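Local structure of GDSL-esterase (Pseudoalteromonas sp., 3HP4) at residues Thr68-Glu73 and Ala102-Ala107; Leu95-Gln100 and Glu134-His139; Leu108-Ile113 and Ser128-Ser133. The protein hydrolyses ester bonds as a cold-adapted serine esterase of the GDSL (SGNH hydrolase) family, and may act on lysophospholipids. All blocks are in the same frame, centred on the assembly; numbering follows the deposited sequence.

Interaction 1: residues Thr68-Glu73 and Ala102-Ala107; sequences THVLIE and ANAMTA
V70 and T106 are register partners on neighbouring parallel strands, and the backbone bonds straighten from T68 toward I72. I72 N gives A107 O a bond at 178°, and A107 N reaches V70 O at 2.9 Å. V70 N donates to M105 O at 2.8 Å. The fourth bond, from M105 N to T68 O, is more bent at 144°. On the face with V70 and T106, V70 CG2 meets A104 CB at 3.8 Å, and I72 CD1 reaches T106 CG2 at 3.9 Å. T106 OG1 turns back to its own segment and bonds A104 O from above the carbonyl plane.

The other face is more open to solvent at the start of the strands, where M105 is exposed and H69 partly so. M105 lies alongside H69, with M105 CB 3.5 Å from H69 CD2. The end of M105 occupies more than one position. H69 ND1 shares a 2.7 Å hydrogen bond with T68 OG1, which helps fix the ring.

This is the central part of the parallel sheet of an SGNH hydrolase. Helix 85-101 covers V70, I72 and T106. Helix 166-183 covers H69, L71 and A107, while strands 3-9 and 139-141 flank the pair.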
ATOM      1  N   THR A  68      -6.042 -10.491 -10.388  1.00  6.57           N
ATOM      2  CA  THR A  68      -6.546 -11.481  -9.464  1.00  7.68           C
ATOM      3  C   THR A  68      -6.444 -11.078  -8.004  1.00  5.85           C
ATOM      4  O   THR A  68      -7.061 -11.649  -7.112  1.00  6.91           O
ATOM      5  CB  THR A  68      -5.733 -12.825  -9.666  1.00  8.18           C
ATOM      6  OG1 THR A  68      -4.336 -12.631  -9.428  1.00 11.64           O
ATOM      7  CG2 THR A  68      -5.957 -13.457 -11.054  1.00 12.19           C
ATOM      8  N   HIS A  69      -5.608 -10.077  -7.752  1.00  5.49           N
ATOM      9  CA  HIS A  69      -5.303  -9.597  -6.408  1.00  5.91           C
ATOM     10  C   HIS A  69      -5.135  -8.098  -6.454  1.00  6.20           C
ATOM     11  O   HIS A  69      -4.618  -7.541  -7.442  1.00  6.26           O
ATOM     12  CB  HIS A  69      -3.945 -10.158  -5.924  1.00  7.51           C
ATOM     13  CG  HIS A  69      -3.964 -11.637  -5.743  1.00  8.15           C
ATOM     14  ND1 HIS A  69      -3.871 -12.530  -6.779  1.00 10.62           N
ATOM     15  CD2 HIS A  69      -4.113 -12.349  -4.598  1.00 10.17           C
ATOM     16  CE1 HIS A  69      -3.976 -13.762  -6.263  1.00 10.44           C
ATOM     17  NE2 HIS A  69      -4.098 -13.673  -4.962  1.00 12.68           N
ATOM     18  N   VAL A  70      -5.553  -7.428  -5.386  1.00  5.80           N
ATOM     19  CA  VAL A  70      -5.358  -5.965  -5.237  1.00  6.06           C
ATOM     20  C   VAL A  70      -4.740  -5.726  -3.887  1.00  5.50           C
ATOM     21  O   VAL A  70      -5.258  -6.243  -2.880  1.00  6.32           O
ATOM     22  CB  VAL A  70      -6.706  -5.217  -5.358  1.00  5.38           C
ATOM     23  CG1 VAL A  70      -6.520  -3.750  -5.040  1.00  8.03           C
ATOM     24  CG2 VAL A  70      -7.307  -5.336  -6.790  1.00  7.08           C
ATOM     25  N   LEU A  71      -3.673  -4.967  -3.854  1.00  4.63           N
ATOM     26  CA  LEU A  71      -2.971  -4.614  -2.593  1.00  5.58           C
ATOM     27  C   LEU A  71      -3.052  -3.128  -2.434  1.00  5.69           C
ATOM     28  O   LEU A  71      -2.468  -2.371  -3.221  1.00  6.85           O
ATOM     29  CB  LEU A  71      -1.507  -5.090  -2.748  1.00  6.71           C
ATOM     30  CG  LEU A  71      -0.643  -5.190  -1.482  1.00  9.09           C
ATOM     31  CD1 LEU A  71       0.665  -5.961  -1.757  1.00 12.02           C
ATOM     32  CD2 LEU A  71      -0.333  -3.792  -0.973  1.00 12.81           C
ATOM     33  N   ILE A  72      -3.820  -2.691  -1.426  1.00  5.58           N
ATOM     34  CA  ILE A  72      -4.041  -1.271  -1.136  1.00  5.92           C
ATOM     35  C   ILE A  72      -3.015  -0.764  -0.151  1.00  6.20           C
ATOM     36  O   ILE A  72      -2.835  -1.366   0.924  1.00  7.19           O
ATOM     37  CB  ILE A  72      -5.462  -1.115  -0.605  1.00  5.43           C
ATOM     38  CG1 ILE A  72      -6.467  -1.521  -1.668  1.00  7.29           C
ATOM     39  CG2 ILE A  72      -5.687   0.352  -0.158  1.00  7.53           C
ATOM     40  CD1 ILE A  72      -7.872  -1.775  -1.074  1.00 10.27           C
ATOM     41  N   GLU A  73      -2.296   0.309  -0.508  1.00  6.32           N
ATOM     42  CA  GLU A  73      -1.376   0.992   0.427  1.00  6.05           C
ATOM     43  C   GLU A  73      -1.730   2.459   0.352  1.00  6.31           C
ATOM     44  O   GLU A  73      -1.087   3.255  -0.360  1.00  7.12           O
ATOM     45  CB  GLU A  73       0.061   0.700  -0.012  1.00  7.37           C
ATOM     46  CG  GLU A  73       1.129   1.428   0.811  1.00  8.39           C
ATOM     47  CD  GLU A  73       1.500   2.789   0.253  1.00  7.00           C
ATOM     48  OE1 GLU A  73       1.910   2.901  -0.943  1.00  8.02           O
ATOM     49  OE2 GLU A  73       1.467   3.799   1.042  1.00  7.57           O
ATOM     50  N   ALA A 102     -15.040  -7.473  -8.254  1.00  6.51           N
ATOM     51  CA  ALA A 102     -14.345  -7.832  -9.505  1.00  6.81           C
ATOM     52  C   ALA A 102     -13.535  -9.092  -9.335  1.00  6.51           C
ATOM     53  O   ALA A 102     -12.632  -9.375 -10.166  1.00  8.34           O
ATOM     54  CB  ALA A 102     -13.476  -6.637  -9.915  1.00  9.08           C
ATOM     55  N   ASN A 103     -13.830  -9.902  -8.320  1.00  7.31           N
ATOM     56  CA  ASN A 103     -13.162 -11.183  -8.186  0.50  7.37           C
ATOM     57  C   ASN A 103     -11.695 -11.132  -7.812  1.00  8.63           C
ATOM     58  O   ASN A 103     -10.961 -12.060  -8.111  1.00 10.38           O
ATOM     59  CB  ASN A 103     -13.430 -12.043  -9.439  0.50  8.63           C
ATOM     60  CG  ASN A 103     -14.878 -12.400  -9.530  0.50 11.34           C
ATOM     61  OD1 ASN A 103     -15.424 -13.007  -8.609  0.50 17.84           O
ATOM     62  ND2 ASN A 103     -15.530 -11.928 -10.553  0.50 14.54           N
ATOM     63  N   ALA A 104     -11.274 -10.029  -7.211  1.00  6.60           N
ATOM     64  CA  ALA A 104      -9.882  -9.895  -6.804  1.00  6.55           C
ATOM     65  C   ALA A 104      -9.759 -10.149  -5.303  1.00  6.48           C
ATOM     66  O   ALA A 104     -10.474  -9.514  -4.465  1.00  8.24           O
ATOM     67  CB  ALA A 104      -9.324  -8.567  -7.131  1.00  7.87           C
ATOM     68  N   MET A 105      -8.860 -11.014  -4.893  1.00  6.60           N
ATOM     69  CA  MET A 105      -8.471 -11.156  -3.493  0.50  6.81           C
ATOM     70  C   MET A 105      -7.794  -9.842  -3.053  1.00  6.41           C
ATOM     71  O   MET A 105      -6.870  -9.368  -3.769  1.00  6.55           O
ATOM     72  CB  MET A 105      -7.455 -12.271  -3.470  0.50  8.51           C
ATOM     73  CG  MET A 105      -7.213 -12.824  -2.107  0.50 11.79           C
ATOM     74  SD  MET A 105      -8.663 -13.622  -1.343  0.50 16.16           S
ATOM     75  CE  MET A 105      -8.413 -15.289  -1.928  0.50 18.42           C
ATOM     76  N   THR A 106      -8.190  -9.293  -1.921  1.00  5.65           N
ATOM     77  CA  THR A 106      -7.775  -7.933  -1.591  1.00  5.74           C
ATOM     78  C   THR A 106      -7.025  -7.898  -0.288  1.00  5.71           C
ATOM     79  O   THR A 106      -7.460  -8.522   0.717  1.00  6.55           O
ATOM     80  CB  THR A 106      -9.016  -7.032  -1.530  1.00  6.46           C
ATOM     81  OG1 THR A 106      -9.672  -7.120  -2.816  1.00  9.64           O
ATOM     82  CG2 THR A 106      -8.649  -5.589  -1.339  1.00  8.64           C
ATOM     83  N   ALA A 107      -5.924  -7.152  -0.257  1.00  5.37           N
ATOM     84  CA  ALA A 107      -5.150  -6.882   0.962  1.00  5.35           C
ATOM     85  C   ALA A 107      -5.120  -5.416   1.185  1.00  5.50           C
ATOM     86  O   ALA A 107      -5.166  -4.598   0.241  1.00  6.49           O
ATOM     87  CB  ALA A 107      -3.714  -7.438   0.805  1.00  7.48           C
TER

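Interaction 2: residues Leu95-Gln100 and Glu134-His139; sequences LVKKSQ and EDTNAH
Q100 reaches from helix 85-101 to the end of helix 119-136 and meets T136 there. Its CG is anti to the carbonyl carbon (chi1 -67°), and the chain runs extended from there. This carries the amide across to the T136 backbone. Q100 NE2 donates to T136 O at 2.9 Å, and the N-H points almost straight at it, at 168°. The oxygen lies close to the plane of the Q100 amide. Seen from T136, the donor is tilted from the carbonyl plane.

V96 sits one helical turn earlier and crosses the T136 side chain obliquely. One branch does the touching. V96 CG1 lies 3.6 Å from T136 CB and equally close to T136 OG1. The same methyl packs on A138 CB at 4.0 Å, so it fits against both the last helical residue, T136, and A138 just beyond the helix end.

T136 holds its OG1 between its backbone N and carbonyl carbon (chi1 61°). From there OG1 accepts from A138 N at 3.1 Å, which makes an ST turn. OG1 also bonds I132 O in the preceding turn.

K97 makes the outer part of the contact. Its extended chain brings CE to 4.2 Å from T136 CG2. K97 NZ gives a hydrogen bond to a water, and that water donates to D135 O.

N137 has positive phi and leaves the helix, and the chain then enters strand 139-141. Q100 and the bridging water thus provide donors for carbonyls at the C-terminal end of helix 119-136. The K97 ammonium probably also interacts favourably with the negative end of that helix dipole. V96 supplies the apolar, buried side of the contact.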
ATOM      1  N   LEU A  95     -13.250   0.770  -1.723  1.00  7.29           N
ATOM      2  CA  LEU A  95     -12.172   0.269  -2.549  1.00  8.36           C
ATOM      3  C   LEU A  95     -12.079  -1.216  -2.417  1.00  6.68           C
ATOM      4  O   LEU A  95     -11.924  -1.935  -3.442  1.00  7.23           O
ATOM      5  CB  LEU A  95     -10.774   0.882  -2.218  1.00 10.21           C
ATOM      6  CG  LEU A  95     -10.517   2.340  -2.549  1.00 10.30           C
ATOM      7  CD1 LEU A  95      -9.265   2.899  -1.892  1.00 14.19           C
ATOM      8  CD2 LEU A  95     -10.449   2.462  -4.081  1.00 10.53           C
ATOM      9  N   VAL A  96     -12.098  -1.738  -1.195  1.00  5.97           N
ATOM     10  CA  VAL A  96     -12.023  -3.188  -0.988  1.00  5.94           C
ATOM     11  C   VAL A  96     -13.209  -3.871  -1.613  1.00  5.51           C
ATOM     12  O   VAL A  96     -13.043  -4.885  -2.326  1.00  5.83           O
ATOM     13  CB  VAL A  96     -11.964  -3.480   0.526  1.00  5.40           C
ATOM     14  CG1 VAL A  96     -12.076  -4.950   0.747  1.00  7.04           C
ATOM     15  CG2 VAL A  96     -10.627  -2.942   1.116  1.00  7.01           C
ATOM     16  N   LYS A  97     -14.419  -3.369  -1.411  1.00  5.64           N
ATOM     17  CA  LYS A  97     -15.595  -4.038  -1.933  1.00  6.43           C
ATOM     18  C   LYS A  97     -15.637  -4.009  -3.441  1.00  5.78           C
ATOM     19  O   LYS A  97     -16.046  -4.995  -4.064  1.00  6.33           O
ATOM     20  CB  LYS A  97     -16.889  -3.498  -1.342  1.00  7.79           C
ATOM     21  CG  LYS A  97     -16.961  -3.865   0.121  1.00  9.94           C
ATOM     22  CD  LYS A  97     -18.284  -3.548   0.742  1.00 14.52           C
ATOM     23  CE  LYS A  97     -18.429  -4.231   2.120  1.00 17.23           C
ATOM     24  NZ  LYS A  97     -19.835  -4.042   2.617  1.00 22.29           N
ATOM     25  N   LYS A  98     -15.174  -2.937  -4.089  1.00  6.01           N
ATOM     26  CA  LYS A  98     -15.122  -2.914  -5.559  1.00  5.75           C
ATOM     27  C   LYS A  98     -14.124  -3.966  -6.060  1.00  5.73           C
ATOM     28  O   LYS A  98     -14.405  -4.705  -7.022  1.00  6.27           O
ATOM     29  CB  LYS A  98     -14.648  -1.542  -6.048  1.00  8.72           C
ATOM     30  CG  LYS A  98     -15.646  -0.460  -6.081  1.00 11.03           C
ATOM     31  CD  LYS A  98     -14.947   0.820  -6.628  1.00 13.26           C
ATOM     32  CE  LYS A  98     -15.877   2.030  -6.643  1.00 13.79           C
ATOM     33  NZ  LYS A  98     -16.941   1.924  -7.659  1.00 15.29           N
ATOM     34  N   SER A  99     -12.981  -4.082  -5.408  1.00  5.89           N
ATOM     35  CA  SER A  99     -12.020  -5.090  -5.806  0.60  5.33           C
ATOM     36  C   SER A  99     -12.559  -6.506  -5.650  1.00  5.74           C
ATOM     37  O   SER A  99     -12.415  -7.350  -6.567  1.00  5.97           O
ATOM     38  CB  SER A  99     -10.713  -4.921  -5.025  0.60  5.63           C
ATOM     39  OG  SER A  99     -10.146  -3.630  -5.167  0.60  4.97           O
ATOM     40  N   GLN A 100     -13.211  -6.781  -4.523  1.00  5.68           N
ATOM     41  CA  GLN A 100     -13.777  -8.100  -4.283  1.00  5.99           C
ATOM     42  C   GLN A 100     -14.897  -8.405  -5.266  1.00  5.63           C
ATOM     43  O   GLN A 100     -15.027  -9.546  -5.736  1.00  7.33           O
ATOM     44  CB  GLN A 100     -14.270  -8.189  -2.826  1.00  6.52           C
ATOM     45  CG  GLN A 100     -13.113  -8.140  -1.834  1.00  6.63           C
ATOM     46  CD  GLN A 100     -13.575  -8.095  -0.404  1.00  7.90           C
ATOM     47  OE1 GLN A 100     -14.671  -7.562  -0.110  1.00  9.30           O
ATOM     48  NE2 GLN A 100     -12.774  -8.617   0.520  1.00  7.04           N
ATOM     49  N   GLU A 134     -11.968  -6.410   9.435  1.00  5.34           N
ATOM     50  CA  GLU A 134     -13.050  -7.180  10.032  1.00  6.31           C
ATOM     51  C   GLU A 134     -14.314  -7.098   9.195  1.00  5.81           C
ATOM     52  O   GLU A 134     -15.018  -8.119   9.066  1.00  6.83           O
ATOM     53  CB  GLU A 134     -13.393  -6.648  11.445  1.00  7.01           C
ATOM     54  CG  GLU A 134     -12.278  -6.917  12.523  1.00  7.57           C
ATOM     55  CD  GLU A 134     -12.624  -6.389  13.842  1.00 12.43           C
ATOM     56  OE1 GLU A 134     -12.208  -5.305  14.145  1.00 17.96           O
ATOM     57  OE2 GLU A 134     -13.090  -7.041  14.786  1.00 12.10           O
ATOM     58  N   ASP A 135     -14.600  -5.928   8.656  1.00  5.53           N
ATOM     59  CA  ASP A 135     -15.850  -5.648   7.883  0.50  6.32           C
ATOM     60  C   ASP A 135     -15.853  -6.368   6.543  1.00  6.73           C
ATOM     61  O   ASP A 135     -16.927  -6.725   6.057  1.00 10.31           O
ATOM     62  CB  ASP A 135     -15.978  -4.127   7.661  0.50  6.95           C
ATOM     63  CG  ASP A 135     -16.461  -3.374   8.911  0.50  8.11           C
ATOM     64  OD1 ASP A 135     -16.671  -3.985   9.955  0.50  9.09           O
ATOM     65  OD2 ASP A 135     -16.588  -2.121   8.870  0.50 10.93           O
ATOM     66  N   THR A 136     -14.698  -6.557   5.936  1.00  5.54           N
ATOM     67  CA  THR A 136     -14.616  -6.981   4.534  1.00  5.61           C
ATOM     68  C   THR A 136     -13.878  -8.264   4.378  1.00  5.98           C
ATOM     69  O   THR A 136     -13.854  -8.799   3.256  1.00  6.84           O
ATOM     70  CB  THR A 136     -13.865  -5.967   3.711  1.00  5.65           C
ATOM     71  OG1 THR A 136     -12.496  -5.812   4.185  1.00  6.02           O
ATOM     72  CG2 THR A 136     -14.534  -4.591   3.722  1.00  7.18           C
ATOM     73  N   ASN A 137     -13.138  -8.745   5.367  1.00  7.19           N
ATOM     74  CA  ASN A 137     -12.224  -9.888   5.233  1.00  8.21           C
ATOM     75  C   ASN A 137     -11.006  -9.573   4.378  1.00  8.64           C
ATOM     76  O   ASN A 137     -10.300 -10.517   4.014  1.00 10.36           O
ATOM     77  CB  ASN A 137     -12.854 -11.216   4.852  1.00  9.44           C
ATOM     78  CG  ASN A 137     -12.062 -12.376   5.436  1.00 13.85           C
ATOM     79  OD1 ASN A 137     -11.439 -12.319   6.515  1.00 16.74           O
ATOM     80  ND2 ASN A 137     -12.025 -13.439   4.672  1.00 19.89           N
ATOM     81  N   ALA A 138     -10.733  -8.331   4.059  1.00  7.14           N
ATOM     82  CA  ALA A 138      -9.462  -8.027   3.402  1.00  7.87           C
ATOM     83  C   ALA A 138      -8.332  -8.477   4.279  1.00  6.93           C
ATOM     84  O   ALA A 138      -8.362  -8.310   5.518  1.00  9.17           O
ATOM     85  CB  ALA A 138      -9.335  -6.542   3.171  1.00 10.12           C
ATOM     86  N   HIS A 139      -7.257  -8.917   3.713  1.00  6.07           N
ATOM     87  CA  HIS A 139      -6.044  -9.387   4.382  0.60  6.07           C
ATOM     88  C   HIS A 139      -5.240  -8.181   4.889  1.00  6.00           C
ATOM     89  O   HIS A 139      -4.834  -7.361   4.024  1.00  8.98           O
ATOM     90  CB  HIS A 139      -5.198 -10.180   3.333  0.60  4.34           C
ATOM     91  CG  HIS A 139      -3.989 -10.771   3.947  0.60  4.71           C
ATOM     92  ND1 HIS A 139      -2.706 -10.301   3.791  0.60  8.20           N
ATOM     93  CD2 HIS A 139      -3.911 -11.830   4.773  0.60  5.56           C
ATOM     94  CE1 HIS A 139      -1.886 -11.016   4.563  0.60  5.49           C
ATOM     95  NE2 HIS A 139      -2.592 -11.977   5.134  0.60 11.63           N
TER
HETATM   96  O   HOH W   1     -19.405  -5.500   4.922  1.00 40.43           O

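Interaction 3: residues Leu108-Ile113 and Ser128-Ser133; sequences LMEIYI and SFTQIS
F129 makes the largest share of this contact, and its ring meets the chain from L108 to I111 in several ways. The first kind is ring against backbone. The peptide between E110 and I111 lies over one face, with I111 N 3.6 Å above the plane and offset toward the rim. M109 O approaches F129 CD1 obliquely at 3.5 Å.

The second kind is aliphatic. L108 CG meets the ring edge in plane, 4.0 Å from F129 CD1. I111 CG1 touches F129 CZ at 3.6 Å. L108 CG is anti to its backbone N (chi1 -178°), which sends the branch toward the helix, where L108 CD2 meets I132 CG2 at 3.6 Å; the two side chains cross at about a right angle.

Polar groups approach without bonding across the contact. E110 is seen in two conformers; in one it runs beside T130, with E110 OE2 4.0 Å from T130 OG1.

Helix 119-136 and strand 105-109 belong to one beta-alpha-beta unit, and the ring also packs on L92, F125 and L140. T126 OG1, one turn earlier on the same helix, bonds I111 O. No hydrogen bond joins segments 108-113 and 128-133 themselves, so their contact rests on van der Waals packing.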
ATOM      1  N   LEU A 108      -5.027  -5.042   2.458  1.00  6.19           N
ATOM      2  CA  LEU A 108      -4.976  -3.673   2.918  1.00  7.50           C
ATOM      3  C   LEU A 108      -3.782  -3.516   3.834  1.00  6.05           C
ATOM      4  O   LEU A 108      -3.716  -4.211   4.850  1.00  7.43           O
ATOM      5  CB  LEU A 108      -6.292  -3.454   3.726  1.00  9.43           C
ATOM      6  CG  LEU A 108      -6.523  -2.096   4.288  1.00  6.65           C
ATOM      7  CD1 LEU A 108      -6.625  -0.983   3.202  1.00 10.93           C
ATOM      8  CD2 LEU A 108      -7.786  -2.071   5.166  1.00 10.19           C
ATOM      9  N   MET A 109      -2.879  -2.608   3.524  1.00  5.83           N
ATOM     10  CA  MET A 109      -1.749  -2.355   4.431  1.00  6.06           C
ATOM     11  C   MET A 109      -2.152  -1.438   5.568  1.00  5.95           C
ATOM     12  O   MET A 109      -2.757  -0.365   5.347  1.00  7.37           O
ATOM     13  CB  MET A 109      -0.600  -1.734   3.646  1.00  7.24           C
ATOM     14  CG  MET A 109       0.682  -1.657   4.483  1.00  6.29           C
ATOM     15  SD  MET A 109       2.120  -1.240   3.508  1.00  7.70           S
ATOM     16  CE  MET A 109       2.293  -2.792   2.621  1.00 10.98           C
ATOM     17  N   GLU A 110      -1.836  -1.820   6.781  1.00  5.98           N
ATOM     18  CA  GLU A 110      -1.931  -0.981   7.997  0.70  6.18           C
ATOM     19  C   GLU A 110      -1.044   0.254   7.768  1.00  6.74           C
ATOM     20  O   GLU A 110       0.102   0.064   7.292  1.00  7.72           O
ATOM     21  CB  GLU A 110      -1.488  -1.819   9.229  0.70  4.78           C
ATOM     22  CG  GLU A 110      -1.894  -1.157  10.514  0.70 10.14           C
ATOM     23  CD  GLU A 110      -1.707  -2.069  11.628  0.70  9.15           C
ATOM     24  OE1 GLU A 110      -0.620  -2.793  11.610  0.70 14.30           O
ATOM     25  OE2 GLU A 110      -2.618  -2.122  12.438  0.70 16.38           O
ATOM     26  N   ILE A 111      -1.478   1.449   8.092  1.00  6.00           N
ATOM     27  CA  ILE A 111      -0.652   2.664   7.924  1.00  5.83           C
ATOM     28  C   ILE A 111      -0.535   3.306   9.297  1.00  6.07           C
ATOM     29  O   ILE A 111      -1.502   3.264  10.095  1.00  6.63           O
ATOM     30  CB  ILE A 111      -1.283   3.617   6.933  1.00  5.70           C
ATOM     31  CG1 ILE A 111      -1.650   2.980   5.606  1.00  7.48           C
ATOM     32  CG2 ILE A 111      -0.359   4.840   6.689  1.00  6.98           C
ATOM     33  CD1 ILE A 111      -0.434   2.404   4.751  1.00  8.33           C
ATOM     34  N   TYR A 112       0.635   3.871   9.614  1.00  5.74           N
ATOM     35  CA  TYR A 112       0.883   4.655  10.821  1.00  6.49           C
ATOM     36  C   TYR A 112       1.316   6.039  10.404  1.00  8.06           C
ATOM     37  O   TYR A 112       1.936   6.205   9.351  1.00  8.59           O
ATOM     38  CB  TYR A 112       2.021   4.014  11.676  1.00  7.93           C
ATOM     39  CG  TYR A 112       1.628   2.680  12.338  1.00  7.86           C
ATOM     40  CD1 TYR A 112       1.467   2.549  13.728  1.00 11.08           C
ATOM     41  CD2 TYR A 112       1.465   1.548  11.589  1.00  9.44           C
ATOM     42  CE1 TYR A 112       1.109   1.278  14.235  1.00 13.69           C
ATOM     43  CE2 TYR A 112       1.136   0.312  12.150  1.00 10.97           C
ATOM     44  CZ  TYR A 112       0.959   0.228  13.429  1.00 13.96           C
ATOM     45  OH  TYR A 112       0.563  -1.098  13.894  1.00 16.77           O
ATOM     46  N   ILE A 113       0.889   7.008  11.207  1.00  7.41           N
ATOM     47  CA  ILE A 113       1.220   8.431  10.945  1.00  9.17           C
ATOM     48  C   ILE A 113       1.751   9.065  12.197  1.00  8.64           C
ATOM     49  O   ILE A 113       1.354   8.705  13.298  1.00  8.88           O
ATOM     50  CB  ILE A 113      -0.038   9.233  10.445  1.00  7.94           C
ATOM     51  CG1 ILE A 113      -1.211   9.056  11.422  1.00  9.66           C
ATOM     52  CG2 ILE A 113      -0.326   8.864   8.990  1.00 10.85           C
ATOM     53  CD1 ILE A 113      -2.436  10.006  11.235  1.00 13.55           C
ATOM     54  N   SER A 128      -8.417   2.039  12.207  1.00  5.89           N
ATOM     55  CA  SER A 128      -9.449   1.893  11.208  0.50  5.58           C
ATOM     56  C   SER A 128      -9.093   0.787  10.199  1.00  5.57           C
ATOM     57  O   SER A 128     -10.017   0.158   9.663  1.00  6.48           O
ATOM     58  CB  SER A 128      -9.717   3.224  10.471  0.50  6.61           C
ATOM     59  OG  SER A 128      -8.647   3.531   9.586  0.50  5.19           O
ATOM     60  N   PHE A 129      -7.824   0.519   9.937  1.00  6.06           N
ATOM     61  CA  PHE A 129      -7.478  -0.531   8.973  1.00  5.24           C
ATOM     62  C   PHE A 129      -7.895  -1.901   9.520  1.00  6.38           C
ATOM     63  O   PHE A 129      -8.423  -2.722   8.751  1.00  5.83           O
ATOM     64  CB  PHE A 129      -5.983  -0.501   8.642  1.00  6.38           C
ATOM     65  CG  PHE A 129      -5.547   0.794   7.993  1.00  5.20           C
ATOM     66  CD1 PHE A 129      -5.740   1.008   6.627  1.00  6.05           C
ATOM     67  CD2 PHE A 129      -5.107   1.848   8.754  1.00  5.41           C
ATOM     68  CE1 PHE A 129      -5.417   2.224   6.065  1.00  6.52           C
ATOM     69  CE2 PHE A 129      -4.831   3.079   8.175  1.00  6.49           C
ATOM     70  CZ  PHE A 129      -5.001   3.262   6.836  1.00  6.39           C
ATOM     71  N   THR A 130      -7.725  -2.122  10.819  1.00  6.32           N
ATOM     72  CA  THR A 130      -8.176  -3.390  11.427  1.00  6.49           C
ATOM     73  C   THR A 130      -9.706  -3.472  11.293  1.00  5.93           C
ATOM     74  O   THR A 130     -10.253  -4.537  10.967  1.00  6.43           O
ATOM     75  CB  THR A 130      -7.818  -3.429  12.847  1.00  7.16           C
ATOM     76  OG1 THR A 130      -6.369  -3.339  12.910  1.00 13.13           O
ATOM     77  CG2 THR A 130      -8.239  -4.724  13.513  1.00  8.49           C
ATOM     78  N   GLN A 131     -10.427  -2.404  11.555  1.00  5.60           N
ATOM     79  CA  GLN A 131     -11.890  -2.430  11.429  1.00  6.07           C
ATOM     80  C   GLN A 131     -12.358  -2.707  10.012  1.00  5.90           C
ATOM     81  O   GLN A 131     -13.290  -3.502   9.808  1.00  6.04           O
ATOM     82  CB  GLN A 131     -12.447  -1.085  11.925  1.00  6.81           C
ATOM     83  CG  GLN A 131     -12.199  -0.876  13.432  1.00  7.82           C
ATOM     84  CD  GLN A 131     -12.315   0.534  13.822  1.00 13.98           C
ATOM     85  OE1 GLN A 131     -13.261   1.193  13.394  1.00 20.12           O
ATOM     86  NE2 GLN A 131     -11.416   0.986  14.682  1.00 14.65           N
ATOM     87  N   ILE A 132     -11.666  -2.165   8.998  1.00  5.69           N
ATOM     88  CA  ILE A 132     -12.046  -2.450   7.604  1.00  6.37           C
ATOM     89  C   ILE A 132     -11.789  -3.889   7.336  1.00  5.89           C
ATOM     90  O   ILE A 132     -12.633  -4.558   6.662  1.00  6.46           O
ATOM     91  CB  ILE A 132     -11.209  -1.580   6.674  1.00  6.07           C
ATOM     92  CG1 ILE A 132     -11.557  -0.107   6.848  1.00  7.99           C
ATOM     93  CG2 ILE A 132     -11.392  -1.994   5.210  1.00  8.61           C
ATOM     94  CD1 ILE A 132     -10.454   0.840   6.368  1.00 10.69           C
ATOM     95  N   SER A 133     -10.681  -4.483   7.806  1.00  5.87           N
ATOM     96  CA  SER A 133     -10.426  -5.871   7.588  0.50  6.26           C
ATOM     97  C   SER A 133     -11.510  -6.748   8.233  1.00  6.09           C
ATOM     98  O   SER A 133     -11.953  -7.731   7.634  1.00  7.55           O
ATOM     99  CB  SER A 133      -9.064  -6.179   8.152  0.50  6.24           C
ATOM    100  OG  SER A 133      -8.887  -7.545   8.049  0.50  5.42           O
TER

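Interactions 1 and 3 are buried, whereas interaction 2 is partly exposed. Strand 105-109 serves both buried contacts: its first part pairs with strand 69-73 in interaction 1, and its end meets helix 119-136 in interaction 3. That helix also enters interaction 2, where its last turn faces helix 85-101. The chemistry changes with place. Interaction 1 is mainly backbone hydrogen bonding in the sheet, interaction 3 is mainly apolar packing around one ring, and interaction 2 joins an apolar inner side to polar, water-bridged outer groups. Probable hydrogen bonds connect them. I72 O meets M109 N at 2.9 Å, and T106 O meets H139 N at 3.0 Å.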